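Monoglyceride lipase (Saccharomyces cerevisiae, PDB 4ZWN) hydrolyses monoacylglycerols, with a strong preference for monounsaturated ones, to glycerol and free fatty acids, and also takes part in the breakdown of fatty acid ethyl esters. Local coordinates at residues I174-T179 with I274-G279; Q270-N275 with A300-F305. The protein carries 2 engineered substitutions. All blocks are in the same frame, centred on the assembly; numbering follows the deposited sequence.

Contact 1 (I174-T179 with I274-G279); sequences ILHPHT and INDPKG
Two backbone hydrogen bonds join Ile-174 to Asp-276 and His-176 to Ile-274, a single beta bridge centred on Leu-175 and Asn-275 between two loops of the alpha/beta hydrolase fold. Asp-276 N reaches Ile-174 O at 2.9 Å. His-176 N gives an almost straight bond (179°) to Ile-274 O, 3.0 Å away. Water 1 adds a bridge, accepting from Ile-174 N and donating to Asp-276 O. Just past the bridge both chains turn into helices, and each is N-capped from within: His-178 N donates to His-176 ND1, and Lys-278 N to Asp-276 OD1. The two capping side chains pass at a slant, His-176 CD2 3.9 Å from Asp-276 OD2, with ring and carboxylate planes 31° apart. CG of Asp-276, anti to its backbone nitrogen (chi1 -155°), carries the carboxylate to Pro-177, whose CD lies 3.2 Å from Asp-276 OD2; the other oxygen, OD1, takes the cap. Lys-278 NZ stands 4.0 Å from Asp-276 OD1, a long salt bridge at most. Packing finishes the contact: Ile-174 lays CG1 and CD1 against the start of helix 277-286, and Leu-175 CD2 meets Asn-275 OD1, whose amide nitrogen binds Ser-144 OG and Gly-170 O. Thr-179 OG1, hydrogen-bonded to Thr-273 O, sits 3.2 Å from Ile-274 CA.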
ATOM      1  N   ILE A 174       3.218  -5.583 -12.501  1.00 28.38           N
ATOM      2  CA  ILE A 174       3.086  -6.887 -13.148  1.00 25.46           C
ATOM      3  C   ILE A 174       3.431  -8.004 -12.175  1.00 26.18           C
ATOM      4  O   ILE A 174       4.394  -7.904 -11.414  1.00 26.36           O
ATOM      5  CB  ILE A 174       3.990  -7.021 -14.389  1.00 27.20           C
ATOM      6  CG1 ILE A 174       5.406  -6.530 -14.077  1.00 26.34           C
ATOM      7  CG2 ILE A 174       3.399  -6.267 -15.565  1.00 26.17           C
ATOM      8  CD1 ILE A 174       6.423  -6.903 -15.128  1.00 26.23           C
ATOM      9  N   LEU A 175       2.643  -9.072 -12.203  1.00 26.10           N
ATOM     10  CA  LEU A 175       2.943 -10.246 -11.395  1.00 28.82           C
ATOM     11  C   LEU A 175       4.254 -10.886 -11.838  1.00 27.89           C
ATOM     12  O   LEU A 175       4.618 -10.840 -13.014  1.00 24.88           O
ATOM     13  CB  LEU A 175       1.808 -11.269 -11.477  1.00 27.89           C
ATOM     14  CG  LEU A 175       0.446 -10.853 -10.922  1.00 31.29           C
ATOM     15  CD1 LEU A 175      -0.569 -11.971 -11.107  1.00 31.53           C
ATOM     16  CD2 LEU A 175       0.570 -10.477  -9.458  1.00 21.68           C
ATOM     17  N   HIS A 176       4.960 -11.472 -10.878  1.00 25.41           N
ATOM     18  CA  HIS A 176       6.168 -12.239 -11.140  1.00 24.83           C
ATOM     19  C   HIS A 176       5.790 -13.587 -11.745  1.00 28.05           C
ATOM     20  O   HIS A 176       4.787 -14.178 -11.342  1.00 29.09           O
ATOM     21  CB  HIS A 176       6.960 -12.424  -9.843  1.00 31.65           C
ATOM     22  CG  HIS A 176       8.325 -13.007 -10.033  1.00 31.19           C
ATOM     23  ND1 HIS A 176       8.540 -14.354 -10.227  1.00 32.17           N
ATOM     24  CD2 HIS A 176       9.549 -12.425 -10.044  1.00 29.72           C
ATOM     25  CE1 HIS A 176       9.836 -14.577 -10.355  1.00 31.54           C
ATOM     26  NE2 HIS A 176      10.471 -13.423 -10.249  1.00 29.72           N
ATOM     27  N   PRO A 177       6.584 -14.074 -12.717  1.00 31.59           N
ATOM     28  CA  PRO A 177       6.321 -15.347 -13.402  1.00 31.14           C
ATOM     29  C   PRO A 177       6.046 -16.510 -12.448  1.00 29.08           C
ATOM     30  O   PRO A 177       5.217 -17.368 -12.746  1.00 30.56           O
ATOM     31  CB  PRO A 177       7.612 -15.589 -14.187  1.00 29.94           C
ATOM     32  CG  PRO A 177       8.115 -14.224 -14.481  1.00 35.24           C
ATOM     33  CD  PRO A 177       7.766 -13.391 -13.275  1.00 32.87           C
ATOM     34  N   HIS A 178       6.731 -16.523 -11.311  1.00 30.35           N
ATOM     35  CA  HIS A 178       6.538 -17.563 -10.309  1.00 27.89           C
ATOM     36  C   HIS A 178       5.096 -17.599  -9.814  1.00 34.49           C
ATOM     37  O   HIS A 178       4.527 -18.670  -9.607  1.00 33.34           O
ATOM     38  CB  HIS A 178       7.489 -17.346  -9.137  1.00 32.07           C
ATOM     39  CG  HIS A 178       7.343 -18.355  -8.046  1.00 41.81           C
ATOM     40  ND1 HIS A 178       6.455 -18.202  -7.001  1.00 35.92           N
ATOM     41  CD2 HIS A 178       7.977 -19.533  -7.830  1.00 42.80           C
ATOM     42  CE1 HIS A 178       6.548 -19.242  -6.193  1.00 38.58           C
ATOM     43  NE2 HIS A 178       7.464 -20.062  -6.671  1.00 41.35           N
ATOM     44  N   THR A 179       4.507 -16.421  -9.631  1.00 33.78           N
ATOM     45  CA  THR A 179       3.123 -16.325  -9.177  1.00 30.66           C
ATOM     46  C   THR A 179       2.141 -16.678 -10.297  1.00 28.50           C
ATOM     47  O   THR A 179       1.143 -17.360 -10.062  1.00 31.91           O
ATOM     48  CB  THR A 179       2.811 -14.913  -8.632  1.00 31.83           C
ATOM     49  OG1 THR A 179       3.559 -14.695  -7.428  1.00 34.30           O
ATOM     50  CG2 THR A 179       1.326 -14.764  -8.323  1.00 26.50           C
ATOM     51  N   ILE A 274       6.332 -12.373  -5.941  1.00 39.58           N
ATOM     52  CA  ILE A 274       4.903 -12.107  -6.050  1.00 35.00           C
ATOM     53  C   ILE A 274       4.672 -11.008  -7.085  1.00 34.72           C
ATOM     54  O   ILE A 274       4.004 -11.228  -8.094  1.00 32.08           O
ATOM     55  CB  ILE A 274       4.297 -11.707  -4.692  1.00 33.64           C
ATOM     56  CG1 ILE A 274       4.438 -12.865  -3.700  1.00 35.92           C
ATOM     57  CG2 ILE A 274       2.834 -11.317  -4.849  1.00 28.02           C
ATOM     58  CD1 ILE A 274       3.842 -12.591  -2.338  1.00 33.09           C
ATOM     59  N   ASN A 275       5.233  -9.829  -6.831  1.00 34.22           N
ATOM     60  CA  ASN A 275       5.221  -8.747  -7.810  1.00 33.78           C
ATOM     61  C   ASN A 275       6.603  -8.570  -8.430  1.00 30.78           C
ATOM     62  O   ASN A 275       7.586  -8.365  -7.720  1.00 34.98           O
ATOM     63  CB  ASN A 275       4.760  -7.435  -7.170  1.00 30.04           C
ATOM     64  CG  ASN A 275       3.317  -7.488  -6.703  1.00 31.80           C
ATOM     65  OD1 ASN A 275       2.554  -8.365  -7.108  1.00 37.65           O
ATOM     66  ND2 ASN A 275       2.934  -6.542  -5.852  1.00 30.96           N
ATOM     67  N   ASP A 276       6.677  -8.651  -9.754  1.00 28.66           N
ATOM     68  CA  ASP A 276       7.957  -8.588 -10.449  1.00 27.55           C
ATOM     69  C   ASP A 276       8.626  -7.225 -10.302  1.00 29.42           C
ATOM     70  O   ASP A 276       8.008  -6.190 -10.563  1.00 29.27           O
ATOM     71  CB  ASP A 276       7.773  -8.915 -11.932  1.00 26.07           C
ATOM     72  CG  ASP A 276       9.041  -9.443 -12.576  1.00 30.97           C
ATOM     73  OD1 ASP A 276      10.130  -8.897 -12.309  1.00 28.30           O
ATOM     74  OD2 ASP A 276       8.949 -10.418 -13.350  1.00 39.30           O
ATOM     75  N   PRO A 277       9.902  -7.223  -9.880  1.00 28.90           N
ATOM     76  CA  PRO A 277      10.709  -6.000  -9.825  1.00 32.75           C
ATOM     77  C   PRO A 277      10.807  -5.300 -11.181  1.00 29.23           C
ATOM     78  O   PRO A 277      11.093  -4.104 -11.226  1.00 30.42           O
ATOM     79  CB  PRO A 277      12.079  -6.508  -9.371  1.00 31.77           C
ATOM     80  CG  PRO A 277      11.775  -7.736  -8.586  1.00 29.01           C
ATOM     81  CD  PRO A 277      10.609  -8.374  -9.288  1.00 28.75           C
ATOM     82  N   LYS A 278      10.570  -6.042 -12.262  1.00 29.80           N
ATOM     83  CA  LYS A 278      10.575  -5.481 -13.612  1.00 28.42           C
ATOM     84  C   LYS A 278       9.583  -4.326 -13.753  1.00 29.68           C
ATOM     85  O   LYS A 278       9.838  -3.365 -14.475  1.00 35.35           O
ATOM     86  CB  LYS A 278      10.256  -6.566 -14.647  1.00 29.12           C
ATOM     87  CG  LYS A 278      11.412  -7.521 -14.949  1.00 30.88           C
ATOM     88  CD  LYS A 278      10.982  -8.622 -15.924  1.00 27.94           C
ATOM     89  CE  LYS A 278      12.127  -9.574 -16.253  1.00 29.17           C
ATOM     90  NZ  LYS A 278      12.705 -10.215 -15.035  1.00 35.50           N
ATOM     91  N   GLY A 279       8.453  -4.426 -13.056  1.00 30.30           N
ATOM     92  CA  GLY A 279       7.435  -3.392 -13.102  1.00 28.57           C
ATOM     93  C   GLY A 279       7.910  -2.073 -12.524  1.00 29.65           C
ATOM     94  O   GLY A 279       7.690  -1.011 -13.108  1.00 32.27           O
TER
HETATM   95  O   HOH W   1       5.216  -5.461 -10.775  1.00 29.00           O

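Contact 2 (Q270-N275 with A300-F305)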
ATOM      1  N   GLN A 270      14.347  -7.480  -3.851  1.00 35.36           N
ATOM      2  CA  GLN A 270      14.969  -8.064  -5.026  1.00 33.54           C
ATOM      3  C   GLN A 270      14.456  -9.482  -5.250  1.00 32.81           C
ATOM      4  O   GLN A 270      14.305  -9.920  -6.390  1.00 33.37           O
ATOM      5  CB  GLN A 270      16.491  -8.056  -4.880  1.00 32.26           C
ATOM      6  CG  GLN A 270      17.233  -8.600  -6.093  1.00 30.43           C
ATOM      7  CD  GLN A 270      17.044  -7.743  -7.329  1.00 41.13           C
ATOM      8  OE1 GLN A 270      17.575  -6.635  -7.419  1.00 44.39           O
ATOM      9  NE2 GLN A 270      16.287  -8.256  -8.295  1.00 35.23           N
ATOM     10  N   ASP A 271      14.169 -10.186  -4.158  1.00 33.30           N
ATOM     11  CA  ASP A 271      13.725 -11.575  -4.243  1.00 37.79           C
ATOM     12  C   ASP A 271      12.205 -11.702  -4.236  1.00 35.33           C
ATOM     13  O   ASP A 271      11.667 -12.783  -3.985  1.00 36.78           O
ATOM     14  CB  ASP A 271      14.314 -12.391  -3.094  1.00 34.16           C
ATOM     15  CG  ASP A 271      15.824 -12.431  -3.128  1.00 38.74           C
ATOM     16  OD1 ASP A 271      16.400 -12.164  -4.204  1.00 43.29           O
ATOM     17  OD2 ASP A 271      16.437 -12.731  -2.080  1.00 48.09           O
ATOM     18  N   ASP A 272      11.518 -10.598  -4.509  1.00 32.02           N
ATOM     19  CA  ASP A 272      10.063 -10.602  -4.582  1.00 34.20           C
ATOM     20  C   ASP A 272       9.600 -11.476  -5.748  1.00 34.46           C
ATOM     21  O   ASP A 272       9.859 -11.168  -6.910  1.00 31.66           O
ATOM     22  CB  ASP A 272       9.532  -9.174  -4.732  1.00 33.10           C
ATOM     23  CG  ASP A 272       8.030  -9.072  -4.519  1.00 32.54           C
ATOM     24  OD1 ASP A 272       7.322 -10.093  -4.654  1.00 34.31           O
ATOM     25  OD2 ASP A 272       7.553  -7.957  -4.225  1.00 32.41           O
ATOM     26  N   THR A 273       8.918 -12.571  -5.428  1.00 33.10           N
ATOM     27  CA  THR A 273       8.422 -13.480  -6.454  1.00 34.34           C
ATOM     28  C   THR A 273       6.905 -13.399  -6.561  1.00 33.81           C
ATOM     29  O   THR A 273       6.270 -14.245  -7.189  1.00 32.06           O
ATOM     30  CB  THR A 273       8.836 -14.932  -6.173  1.00 35.10           C
ATOM     31  OG1 THR A 273       8.436 -15.294  -4.844  1.00 35.29           O
ATOM     32  CG2 THR A 273      10.343 -15.087  -6.309  1.00 31.43           C
ATOM     33  N   ILE A 274       6.332 -12.373  -5.941  1.00 39.58           N
ATOM     34  CA  ILE A 274       4.903 -12.107  -6.050  1.00 35.00           C
ATOM     35  C   ILE A 274       4.672 -11.008  -7.085  1.00 34.72           C
ATOM     36  O   ILE A 274       4.004 -11.228  -8.094  1.00 32.08           O
ATOM     37  CB  ILE A 274       4.297 -11.707  -4.692  1.00 33.64           C
ATOM     38  CG1 ILE A 274       4.438 -12.865  -3.700  1.00 35.92           C
ATOM     39  CG2 ILE A 274       2.834 -11.317  -4.849  1.00 28.02           C
ATOM     40  CD1 ILE A 274       3.842 -12.591  -2.338  1.00 33.09           C
ATOM     41  N   ASN A 275       5.233  -9.829  -6.831  1.00 34.22           N
ATOM     42  CA  ASN A 275       5.221  -8.747  -7.810  1.00 33.78           C
ATOM     43  C   ASN A 275       6.603  -8.570  -8.430  1.00 30.78           C
ATOM     44  O   ASN A 275       7.586  -8.365  -7.720  1.00 34.98           O
ATOM     45  CB  ASN A 275       4.760  -7.435  -7.170  1.00 30.04           C
ATOM     46  CG  ASN A 275       3.317  -7.488  -6.703  1.00 31.80           C
ATOM     47  OD1 ASN A 275       2.554  -8.365  -7.108  1.00 37.65           O
ATOM     48  ND2 ASN A 275       2.934  -6.542  -5.852  1.00 30.96           N
ATOM     49  N   ALA A 300      15.552  -9.513   0.246  1.00 41.07           N
ATOM     50  CA  ALA A 300      14.223  -9.183   0.681  1.00 36.63           C
ATOM     51  C   ALA A 300      13.185  -9.704  -0.268  1.00 32.42           C
ATOM     52  O   ALA A 300      13.466 -10.036  -1.358  1.00 35.89           O
ATOM     53  CB  ALA A 300      14.081  -7.708   0.913  1.00 28.46           C
ATOM     54  N   ARG A 301      11.980  -9.820   0.212  1.00 35.88           N
ATOM     55  CA  ARG A 301      10.920 -10.455  -0.499  1.00 35.84           C
ATOM     56  C   ARG A 301       9.789  -9.480  -0.608  1.00 32.45           C
ATOM     57  O   ARG A 301      10.006  -8.308  -0.636  1.00 37.90           O
ATOM     58  CB  ARG A 301      10.494 -11.709   0.228  1.00 30.83           C
ATOM     59  CG  ARG A 301      11.498 -12.815   0.078  1.00 32.27           C
ATOM     60  CD  ARG A 301      11.017 -14.152   0.546  1.00 36.70           C
ATOM     61  NE  ARG A 301      12.083 -15.134   0.461  1.00 44.78           N
ATOM     62  CZ  ARG A 301      12.058 -16.361   0.966  1.00 44.33           C
ATOM     63  NH1 ARG A 301      11.032 -16.823   1.621  1.00 41.42           N
ATOM     64  NH2 ARG A 301      13.098 -17.127   0.828  1.00 42.80           N
ATOM     65  N   HIS A 302       8.576  -9.961  -0.692  1.00 35.95           N
ATOM     66  CA  HIS A 302       7.432  -9.067  -0.855  1.00 34.11           C
ATOM     67  C   HIS A 302       7.014  -7.996   0.156  1.00 30.84           C
ATOM     68  O   HIS A 302       6.994  -6.811  -0.170  1.00 37.17           O
ATOM     69  CB  HIS A 302       6.208  -9.946  -1.101  1.00 32.04           C
ATOM     70  CG  HIS A 302       5.032  -9.200  -1.654  1.00 33.50           C
ATOM     71  ND1 HIS A 302       5.128  -8.370  -2.748  1.00 28.19           N
ATOM     72  CD2 HIS A 302       3.738  -9.164  -1.264  1.00 35.11           C
ATOM     73  CE1 HIS A 302       3.940  -7.851  -3.010  1.00 30.64           C
ATOM     74  NE2 HIS A 302       3.078  -8.317  -2.121  1.00 33.67           N
ATOM     75  N   SER A 303       6.676  -8.410   1.373  1.00 29.57           N
ATOM     76  CA  SER A 303       6.163  -7.483   2.385  1.00 35.53           C
ATOM     77  C   SER A 303       7.323  -6.907   3.195  1.00 33.88           C
ATOM     78  O   SER A 303       7.517  -7.270   4.356  1.00 38.70           O
ATOM     79  CB  SER A 303       5.166  -8.163   3.328  1.00 39.09           C
ATOM     80  OG  SER A 303       4.015  -8.597   2.627  1.00 37.15           O
ATOM     81  N   ILE A 304       8.078  -5.999   2.586  1.00 33.81           N
ATOM     82  CA  ILE A 304       9.302  -5.479   3.193  1.00 30.00           C
ATOM     83  C   ILE A 304       9.047  -4.469   4.312  1.00 34.56           C
ATOM     84  O   ILE A 304       9.898  -4.262   5.175  1.00 39.26           O
ATOM     85  CB  ILE A 304      10.204  -4.819   2.132  1.00 29.91           C
ATOM     86  CG1 ILE A 304       9.450  -3.705   1.401  1.00 31.49           C
ATOM     87  CG2 ILE A 304      10.710  -5.860   1.146  1.00 23.43           C
ATOM     88  CD1 ILE A 304      10.282  -2.979   0.360  1.00 23.61           C
ATOM     89  N   PHE A 305       7.874  -3.845   4.297  1.00 33.98           N
ATOM     90  CA  PHE A 305       7.545  -2.807   5.268  1.00 31.11           C
ATOM     91  C   PHE A 305       6.728  -3.322   6.446  1.00 41.24           C
ATOM     92  O   PHE A 305       6.387  -2.555   7.345  1.00 42.07           O
ATOM     93  CB  PHE A 305       6.766  -1.673   4.597  1.00 35.66           C
ATOM     94  CG  PHE A 305       7.630  -0.613   3.989  1.00 30.97           C
ATOM     95  CD1 PHE A 305       8.238   0.340   4.787  1.00 35.04           C
ATOM     96  CD2 PHE A 305       7.813  -0.551   2.617  1.00 28.20           C
ATOM     97  CE1 PHE A 305       9.030   1.326   4.231  1.00 37.16           C
ATOM     98  CE2 PHE A 305       8.599   0.434   2.055  1.00 36.65           C
ATOM     99  CZ  PHE A 305       9.206   1.376   2.867  1.00 32.05           C
TER
HETATM  100  O   HOH W   2       8.429  -5.865  -2.322  1.00 28.85           O
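Ile-274 lies over one face of the His-302 ring, its CB 4.0 Å from the ring centroid and 13° off the normal, a CH-pi contact; its CD1 reaches on to CD2 of the same ring, 3.6 Å away. At the ring's edge, His-302 ND1 donates to Asp-272 OD2 over 2.9 Å in an almost straight bond. The acceptor lies in the ring plane and is met on the syn side but 26° out of the carboxylate plane, the two planes standing 63° apart. Asp-272 OD1 accepts from Ile-274 N, an Asx turn, and from Asn-275 N, which completes an Asx motif and helps fix the carboxylate's rotation. Water 2 lies within hydrogen-bonding distance of Asp-272 OD2 and His-302 O. Without the carboxylate, as with an alanine here, His-302 ND1 would probably lose its acceptor and the ring be freer to turn. Further round the edge, Asn-275 ND2, hydrogen-bonded to Ser-144 OG, comes 3.3 Å from His-302 CE1, the amide nearly perpendicular to the ring. Elsewhere, Asp-271 N donates to Ala-300 O at 2.9 Å, tying the two loops together. With Ser-144 on the GXSXG elbow, Asp-272 and His-302 are inferred to form the Ser-His-Asp catalytic triad of the alpha/beta hydrolase fold.

One loop, following strand 264-269, serves both contacts, which share Ile-274 and Asn-275 and have centres about 9 Å apart. Both are partly buried, contact 2 somewhat nearer the centre of the chain (about 13 Å, centre to centre, against about 16 Å for contact 1), and their chemistry differs. Contact 1 is mainly backbone pairing at the starts of helices 177-182 and 277-286, with its histidine and aspartate used as helix caps. In contact 2 the same residue types are the inferred charge relay, and the polar bonding is concentrated on a buried carboxylate. Ile-274 shows the division of labour: its carbonyl serves contact 1, its side chain contact 2, a worked example of structural pairing set beside a catalytic site.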